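PDB 7BYY: acetyltransferase from Escherichia coli, which acts as a toxin of a toxin-antitoxin system that acetylates aminoacyl-tRNAs, probably with acetyl-CoA as the acetyl donor. Local coordinates for residues S15-S20 against A55-I60; I70-A75 against L100-V105. The protein carries 1 engineered substitution. All coordinates share one frame; numbering follows the deposited sequence.

Contact 1: S15-S20 against A55-I60; sequences SCNYQS and AAKALI
Lys57 doubles back over strand 15-17 because its chain is bent at CB-CG (chi2 -71°) and again near the amine. The bends lay CE against the amide of Asn17, 3.2 Å from OD1, and the two side chains meet at a slant rather than end-on. The contact is one of packing: NZ stays 3.6 Å from Asn17 OD1. One carbon nearer the backbone, Lys57 CD passes Ser15 OG at 3.7 Å. In the backbone, Cys16 and Ala58 form an antiparallel hydrogen-bonded pair, Cys16 N to Ala58 O at 3.1 Å and Ala58 N to Cys16 O at 2.8 Å. A third bond, Tyr18 N to Ala56 O at 3.0 Å, continues the pairing. These bonds attach strand 13-17, the outermost strand on this side of the GNAT sheet within this chain, to strand 55-61. Ser15, Asn17, Lys57 and Leu59 face helix 114-132, whereas Cys16 and Ala58 look to the other side, where Cys16 SG touches Ile60 CG1. Tyr18 CB rests on Ala56 CB at 3.7 Å, but with CG anti to the backbone N (chi1 170°) the ring swings off towards helix 35-50, and its hydroxyl hydrogen-bonds Gln27 NE2 and Ile22 O.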
ATOM      1  N   SER A  15      10.719  16.618 -10.100  1.00 49.92           N
ATOM      2  CA  SER A  15      10.103  15.744  -9.112  1.00 52.79           C
ATOM      3  C   SER A  15      10.982  14.514  -8.924  1.00 52.47           C
ATOM      4  O   SER A  15      11.333  13.843  -9.901  1.00 50.14           O
ATOM      5  CB  SER A  15       8.694  15.337  -9.547  1.00 55.56           C
ATOM      6  OG  SER A  15       8.023  14.632  -8.515  1.00 58.34           O
ATOM      7  N   CYS A  16      11.344  14.230  -7.675  1.00 54.00           N
ATOM      8  CA  CYS A  16      12.236  13.123  -7.366  1.00 55.03           C
ATOM      9  C   CYS A  16      11.720  12.365  -6.156  1.00 53.85           C
ATOM     10  O   CYS A  16      11.187  12.966  -5.220  1.00 55.04           O
ATOM     11  CB  CYS A  16      13.667  13.609  -7.080  1.00 56.85           C
ATOM     12  SG  CYS A  16      14.330  14.825  -8.249  1.00 61.36           S
ATOM     13  N   ASN A  17      11.875  11.043  -6.184  1.00 50.82           N
ATOM     14  CA  ASN A  17      11.739  10.247  -4.972  1.00 46.90           C
ATOM     15  C   ASN A  17      12.938  10.522  -4.079  1.00 43.26           C
ATOM     16  O   ASN A  17      14.079  10.250  -4.466  1.00 43.26           O
ATOM     17  CB  ASN A  17      11.652   8.761  -5.311  1.00 50.79           C
ATOM     18  CG  ASN A  17      10.249   8.326  -5.666  1.00 55.92           C
ATOM     19  OD1 ASN A  17       9.871   8.307  -6.837  1.00 56.57           O
ATOM     20  ND2 ASN A  17       9.464   7.968  -4.655  1.00 59.44           N
ATOM     21  N   TYR A  18      12.689  11.076  -2.896  1.00 42.94           N
ATOM     22  CA  TYR A  18      13.788  11.521  -2.050  1.00 46.30           C
ATOM     23  C   TYR A  18      14.663  10.345  -1.637  1.00 52.67           C
ATOM     24  O   TYR A  18      14.166   9.319  -1.162  1.00 51.84           O
ATOM     25  CB  TYR A  18      13.259  12.238  -0.809  1.00 38.85           C
ATOM     26  CG  TYR A  18      14.347  12.501   0.202  1.00 31.82           C
ATOM     27  CD1 TYR A  18      14.446  11.739   1.358  1.00 29.80           C
ATOM     28  CD2 TYR A  18      15.297  13.492  -0.016  1.00 30.35           C
ATOM     29  CE1 TYR A  18      15.451  11.964   2.277  1.00 30.72           C
ATOM     30  CE2 TYR A  18      16.305  13.724   0.896  1.00 31.52           C
ATOM     31  CZ  TYR A  18      16.376  12.957   2.042  1.00 31.72           C
ATOM     32  OH  TYR A  18      17.375  13.180   2.958  1.00 34.48           O
ATOM     33  N   GLN A  19      15.971  10.501  -1.819  1.00 62.66           N
ATOM     34  CA  GLN A  19      16.952   9.504  -1.414  1.00 65.95           C
ATOM     35  C   GLN A  19      17.516   9.887  -0.052  1.00 66.20           C
ATOM     36  O   GLN A  19      17.908  11.039   0.160  1.00 67.29           O
ATOM     37  CB  GLN A  19      18.077   9.389  -2.444  1.00 70.39           C
ATOM     38  CG  GLN A  19      17.604   9.418  -3.889  1.00 73.57           C
ATOM     39  CD  GLN A  19      17.688   8.060  -4.559  1.00 77.72           C
ATOM     40  OE1 GLN A  19      18.640   7.304  -4.348  1.00 79.96           O
ATOM     41  NE2 GLN A  19      16.686   7.738  -5.371  1.00 77.98           N
ATOM     42  N   SER A  20      17.558   8.916   0.866  1.00 60.93           N
ATOM     43  CA  SER A  20      17.984   9.193   2.234  1.00 57.39           C
ATOM     44  C   SER A  20      19.444   9.619   2.328  1.00 50.23           C
ATOM     45  O   SER A  20      19.820  10.265   3.312  1.00 45.25           O
ATOM     46  CB  SER A  20      17.744   7.966   3.116  1.00 62.49           C
ATOM     47  OG  SER A  20      18.074   6.768   2.435  1.00 66.49           O
ATOM     48  N   ALA A  55       7.475   6.989   2.423  1.00 30.26           N
ATOM     49  CA  ALA A  55       8.134   7.419   1.201  1.00 33.43           C
ATOM     50  C   ALA A  55       7.988   8.928   1.061  1.00 37.14           C
ATOM     51  O   ALA A  55       7.033   9.523   1.568  1.00 36.79           O
ATOM     52  CB  ALA A  55       7.551   6.724  -0.029  1.00 35.63           C
ATOM     53  N   ALA A  56       8.943   9.543   0.369  1.00 40.16           N
ATOM     54  CA  ALA A  56       8.997  10.992   0.248  1.00 40.73           C
ATOM     55  C   ALA A  56       9.105  11.401  -1.213  1.00 42.46           C
ATOM     56  O   ALA A  56       9.855  10.797  -1.987  1.00 41.02           O
ATOM     57  CB  ALA A  56      10.179  11.572   1.033  1.00 42.94           C
ATOM     58  N   LYS A  57       8.347  12.431  -1.578  1.00 45.20           N
ATOM     59  CA  LYS A  57       8.423  13.062  -2.888  1.00 45.23           C
ATOM     60  C   LYS A  57       8.972  14.471  -2.719  1.00 46.06           C
ATOM     61  O   LYS A  57       8.478  15.236  -1.883  1.00 47.51           O
ATOM     62  CB  LYS A  57       7.050  13.102  -3.559  1.00 48.01           C
ATOM     63  CG  LYS A  57       6.823  11.981  -4.550  1.00 53.79           C
ATOM     64  CD  LYS A  57       7.664  12.173  -5.801  1.00 59.31           C
ATOM     65  CE  LYS A  57       7.951  10.841  -6.472  1.00 60.54           C
ATOM     66  NZ  LYS A  57       6.735   9.985  -6.521  1.00 60.95           N
ATOM     67  N   ALA A  58       9.988  14.809  -3.508  1.00 44.88           N
ATOM     68  CA  ALA A  58      10.686  16.079  -3.379  1.00 42.91           C
ATOM     69  C   ALA A  58      10.480  16.938  -4.620  1.00 42.05           C
ATOM     70  O   ALA A  58      10.325  16.429  -5.733  1.00 43.77           O
ATOM     71  CB  ALA A  58      12.185  15.863  -3.146  1.00 41.65           C
ATOM     72  N   LEU A  59      10.480  18.252  -4.408  1.00 40.05           N
ATOM     73  CA  LEU A  59      10.479  19.238  -5.483  1.00 36.80           C
ATOM     74  C   LEU A  59      11.808  19.977  -5.437  1.00 36.01           C
ATOM     75  O   LEU A  59      12.046  20.782  -4.532  1.00 36.70           O
ATOM     76  CB  LEU A  59       9.310  20.208  -5.343  1.00 37.07           C
ATOM     77  CG  LEU A  59       8.068  19.870  -6.161  1.00 36.70           C
ATOM     78  CD1 LEU A  59       7.195  21.101  -6.330  1.00 34.64           C
ATOM     79  CD2 LEU A  59       8.464  19.289  -7.509  1.00 38.89           C
ATOM     80  N   ILE A  60      12.668  19.706  -6.412  1.00 35.80           N
ATOM     81  CA  ILE A  60      14.013  20.261  -6.460  1.00 38.02           C
ATOM     82  C   ILE A  60      14.088  21.270  -7.597  1.00 42.41           C
ATOM     83  O   ILE A  60      13.512  21.056  -8.670  1.00 41.56           O
ATOM     84  CB  ILE A  60      15.067  19.150  -6.637  1.00 35.93           C
ATOM     85  CG1 ILE A  60      14.862  18.051  -5.589  1.00 32.12           C
ATOM     86  CG2 ILE A  60      16.478  19.722  -6.559  1.00 35.64           C
ATOM     87  CD1 ILE A  60      14.859  18.556  -4.159  1.00 31.95           C
TER

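Contact 2: I70-A75 against L100-V105; sequences ICTFTA and LVMLGV
Phe73 brings the only aromatic ring of segments 70-75 and 100-105, and it meets Leu100 through its CB alone, 4.3 Å from Leu100 CD1. Its ring turns away from strand 100-105 to meet Phe122 and His125 of helix 114-132, each with planes about 60° apart, and Phe73 also packs on Leu133 of the second subunit. The same sheet face carries Cys71, whose SG, anti to the backbone N (chi1 167°), lies against Leu100 CD1, and Leu103, whose CD1 approaches Cys71 CB at 4.1 Å. On the other face Thr72 and Met102 lie side by side and point the same way, with Thr72 OG1 near Met102 CB, while Val101 crosses Thr72 at about a right angle. Ile37 and Phe40 of helix 35-50 cover Met102 on this side.

Among the backbone groups, the flat carbonyl of Thr72 stands out because it takes two donors. Val101 N bonds to Thr72 O at 3.1 Å, tilted 21° from the carbonyl plane, and Met102 N adds a weak bond to Thr72 O at 3.4 Å. In return Thr72 N donates to Met102 O at 3.0 Å. Beyond this point Ile70 and Gly104 form a regular antiparallel pair, with Ile70 N 3.0 Å from Gly104 O. Two residues, Val101 and Met102, thus stand opposite one, which is a classic beta bulge. In GNAT enzymes a bulge in the fourth strand accompanies its splaying from the fifth, the opening that receives acetyl-CoA, and this one is consistent with that role.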
ATOM      1  N   ILE A  70       8.317  19.182  -0.004  1.00 38.34           N
ATOM      2  CA  ILE A  70       8.443  17.795   0.420  1.00 39.53           C
ATOM      3  C   ILE A  70       7.045  17.211   0.568  1.00 39.41           C
ATOM      4  O   ILE A  70       6.053  17.930   0.712  1.00 34.73           O
ATOM      5  CB  ILE A  70       9.233  17.652   1.741  1.00 40.68           C
ATOM      6  CG1 ILE A  70       9.917  16.286   1.812  1.00 37.98           C
ATOM      7  CG2 ILE A  70       8.318  17.859   2.940  1.00 42.94           C
ATOM      8  CD1 ILE A  70      11.008  16.099   0.792  1.00 38.46           C
ATOM      9  N   CYS A  71       6.978  15.882   0.527  1.00 41.33           N
ATOM     10  CA  CYS A  71       5.694  15.194   0.606  1.00 40.07           C
ATOM     11  C   CYS A  71       5.943  13.760   1.050  1.00 38.73           C
ATOM     12  O   CYS A  71       6.499  12.968   0.284  1.00 40.95           O
ATOM     13  CB  CYS A  71       4.989  15.237  -0.740  1.00 38.51           C
ATOM     14  SG  CYS A  71       3.603  14.119  -0.841  1.00 38.32           S
ATOM     15  N   THR A  72       5.524  13.423   2.267  1.00 35.88           N
ATOM     16  CA  THR A  72       5.719  12.088   2.814  1.00 37.23           C
ATOM     17  C   THR A  72       4.381  11.375   2.968  1.00 40.09           C
ATOM     18  O   THR A  72       3.354  11.995   3.261  1.00 42.15           O
ATOM     19  CB  THR A  72       6.434  12.131   4.168  1.00 38.83           C
ATOM     20  OG1 THR A  72       5.693  12.950   5.077  1.00 38.76           O
ATOM     21  CG2 THR A  72       7.840  12.698   4.014  1.00 40.59           C
ATOM     22  N   PHE A  73       4.408  10.057   2.782  1.00 40.12           N
ATOM     23  CA  PHE A  73       3.185   9.269   2.772  1.00 38.02           C
ATOM     24  C   PHE A  73       3.510   7.835   3.167  1.00 35.81           C
ATOM     25  O   PHE A  73       4.626   7.356   2.949  1.00 37.41           O
ATOM     26  CB  PHE A  73       2.516   9.312   1.395  1.00 36.55           C
ATOM     27  CG  PHE A  73       3.458   9.033   0.260  1.00 36.43           C
ATOM     28  CD1 PHE A  73       4.239  10.044  -0.279  1.00 35.30           C
ATOM     29  CD2 PHE A  73       3.563   7.757  -0.271  1.00 37.42           C
ATOM     30  CE1 PHE A  73       5.107   9.789  -1.323  1.00 34.63           C
ATOM     31  CE2 PHE A  73       4.427   7.497  -1.318  1.00 35.89           C
ATOM     32  CZ  PHE A  73       5.200   8.515  -1.845  1.00 34.14           C
ATOM     33  N   THR A  74       2.524   7.163   3.761  1.00 33.64           N
ATOM     34  CA  THR A  74       2.654   5.789   4.232  1.00 33.05           C
ATOM     35  C   THR A  74       1.448   4.981   3.768  1.00 32.13           C
ATOM     36  O   THR A  74       0.548   5.491   3.096  1.00 31.42           O
ATOM     37  CB  THR A  74       2.763   5.717   5.763  1.00 35.41           C
ATOM     38  OG1 THR A  74       1.468   5.924   6.344  1.00 35.38           O
ATOM     39  CG2 THR A  74       3.716   6.770   6.297  1.00 37.08           C
ATOM     40  N   ALA A  75       1.432   3.705   4.139  1.00 34.95           N
ATOM     41  CA  ALA A  75       0.254   2.869   3.958  1.00 36.86           C
ATOM     42  C   ALA A  75      -0.613   2.932   5.209  1.00 38.26           C
ATOM     43  O   ALA A  75      -0.112   3.072   6.327  1.00 41.15           O
ATOM     44  CB  ALA A  75       0.648   1.422   3.658  1.00 35.61           C
ATOM     45  N   LEU A 100      -1.622  10.596   3.258  1.00 36.89           N
ATOM     46  CA  LEU A 100      -0.726  11.734   3.094  1.00 36.12           C
ATOM     47  C   LEU A 100      -0.489  12.334   4.474  1.00 39.68           C
ATOM     48  O   LEU A 100      -1.408  12.893   5.081  1.00 43.49           O
ATOM     49  CB  LEU A 100      -1.323  12.760   2.135  1.00 36.04           C
ATOM     50  CG  LEU A 100      -0.382  13.859   1.645  1.00 37.95           C
ATOM     51  CD1 LEU A 100       0.768  13.245   0.879  1.00 38.50           C
ATOM     52  CD2 LEU A 100      -1.120  14.863   0.779  1.00 38.98           C
ATOM     53  N   VAL A 101       0.733  12.203   4.982  1.00 39.68           N
ATOM     54  CA  VAL A 101       1.021  12.640   6.341  1.00 45.51           C
ATOM     55  C   VAL A 101       1.686  14.011   6.396  1.00 53.08           C
ATOM     56  O   VAL A 101       1.634  14.667   7.448  1.00 56.73           O
ATOM     57  CB  VAL A 101       1.880  11.593   7.085  1.00 42.65           C
ATOM     58  CG1 VAL A 101       1.343  10.193   6.824  1.00 38.92           C
ATOM     59  CG2 VAL A 101       3.333  11.693   6.677  1.00 43.27           C
ATOM     60  N   MET A 102       2.284  14.474   5.301  1.00 57.47           N
ATOM     61  CA  MET A 102       2.954  15.765   5.306  1.00 58.49           C
ATOM     62  C   MET A 102       3.108  16.260   3.879  1.00 57.89           C
ATOM     63  O   MET A 102       3.431  15.480   2.978  1.00 60.66           O
ATOM     64  CB  MET A 102       4.329  15.680   5.977  1.00 59.42           C
ATOM     65  CG  MET A 102       4.370  16.274   7.365  1.00 64.00           C
ATOM     66  SD  MET A 102       5.955  16.007   8.170  1.00 68.41           S
ATOM     67  CE  MET A 102       5.975  14.217   8.282  1.00 65.99           C
ATOM     68  N   LEU A 103       2.873  17.555   3.684  1.00 50.54           N
ATOM     69  CA  LEU A 103       3.193  18.196   2.412  1.00 47.41           C
ATOM     70  C   LEU A 103       3.420  19.671   2.699  1.00 47.82           C
ATOM     71  O   LEU A 103       2.478  20.388   3.052  1.00 52.09           O
ATOM     72  CB  LEU A 103       2.083  17.987   1.389  1.00 46.74           C
ATOM     73  CG  LEU A 103       2.004  18.988   0.234  1.00 47.35           C
ATOM     74  CD1 LEU A 103       3.224  18.883  -0.653  1.00 48.76           C
ATOM     75  CD2 LEU A 103       0.748  18.756  -0.581  1.00 47.28           C
ATOM     76  N   GLY A 104       4.659  20.106   2.567  1.00 43.52           N
ATOM     77  CA  GLY A 104       5.012  21.491   2.821  1.00 41.40           C
ATOM     78  C   GLY A 104       5.835  22.067   1.690  1.00 38.82           C
ATOM     79  O   GLY A 104       6.671  21.381   1.103  1.00 37.39           O
ATOM     80  N   VAL A 105       5.579  23.337   1.389  1.00 37.49           N
ATOM     81  CA  VAL A 105       6.341  24.100   0.407  1.00 34.18           C
ATOM     82  C   VAL A 105       7.119  25.170   1.156  1.00 38.58           C
ATOM     83  O   VAL A 105       6.551  25.880   1.995  1.00 41.35           O
ATOM     84  CB  VAL A 105       5.426  24.730  -0.659  1.00 33.22           C
ATOM     85  CG1 VAL A 105       6.199  25.751  -1.490  1.00 33.89           C
ATOM     86  CG2 VAL A 105       4.820  23.658  -1.549  1.00 32.25           C
TER

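Contact 1 closes before contact 2 opens along the chain, and their centres lie 10 Å apart in one mixed sheet. Strands 55-61 and 67-79, consecutive in sequence, are neighbours there and join the two: Lys57 N lies 2.7 Å from Cys71 O and Ala55 N lies 2.9 Å from Phe73 O, both probable hydrogen bonds. The result is four successive antiparallel strands, 13-17, 55-61, 67-79 and 94-105, with helix 114-132 packed on one face and helix 35-50 on the other. Within this chain contact 1 lies at the outer edge of this N-terminal half of the GNAT fold; contact 2, near the chain centre, borders strand 137-142 and the probable cofactor side.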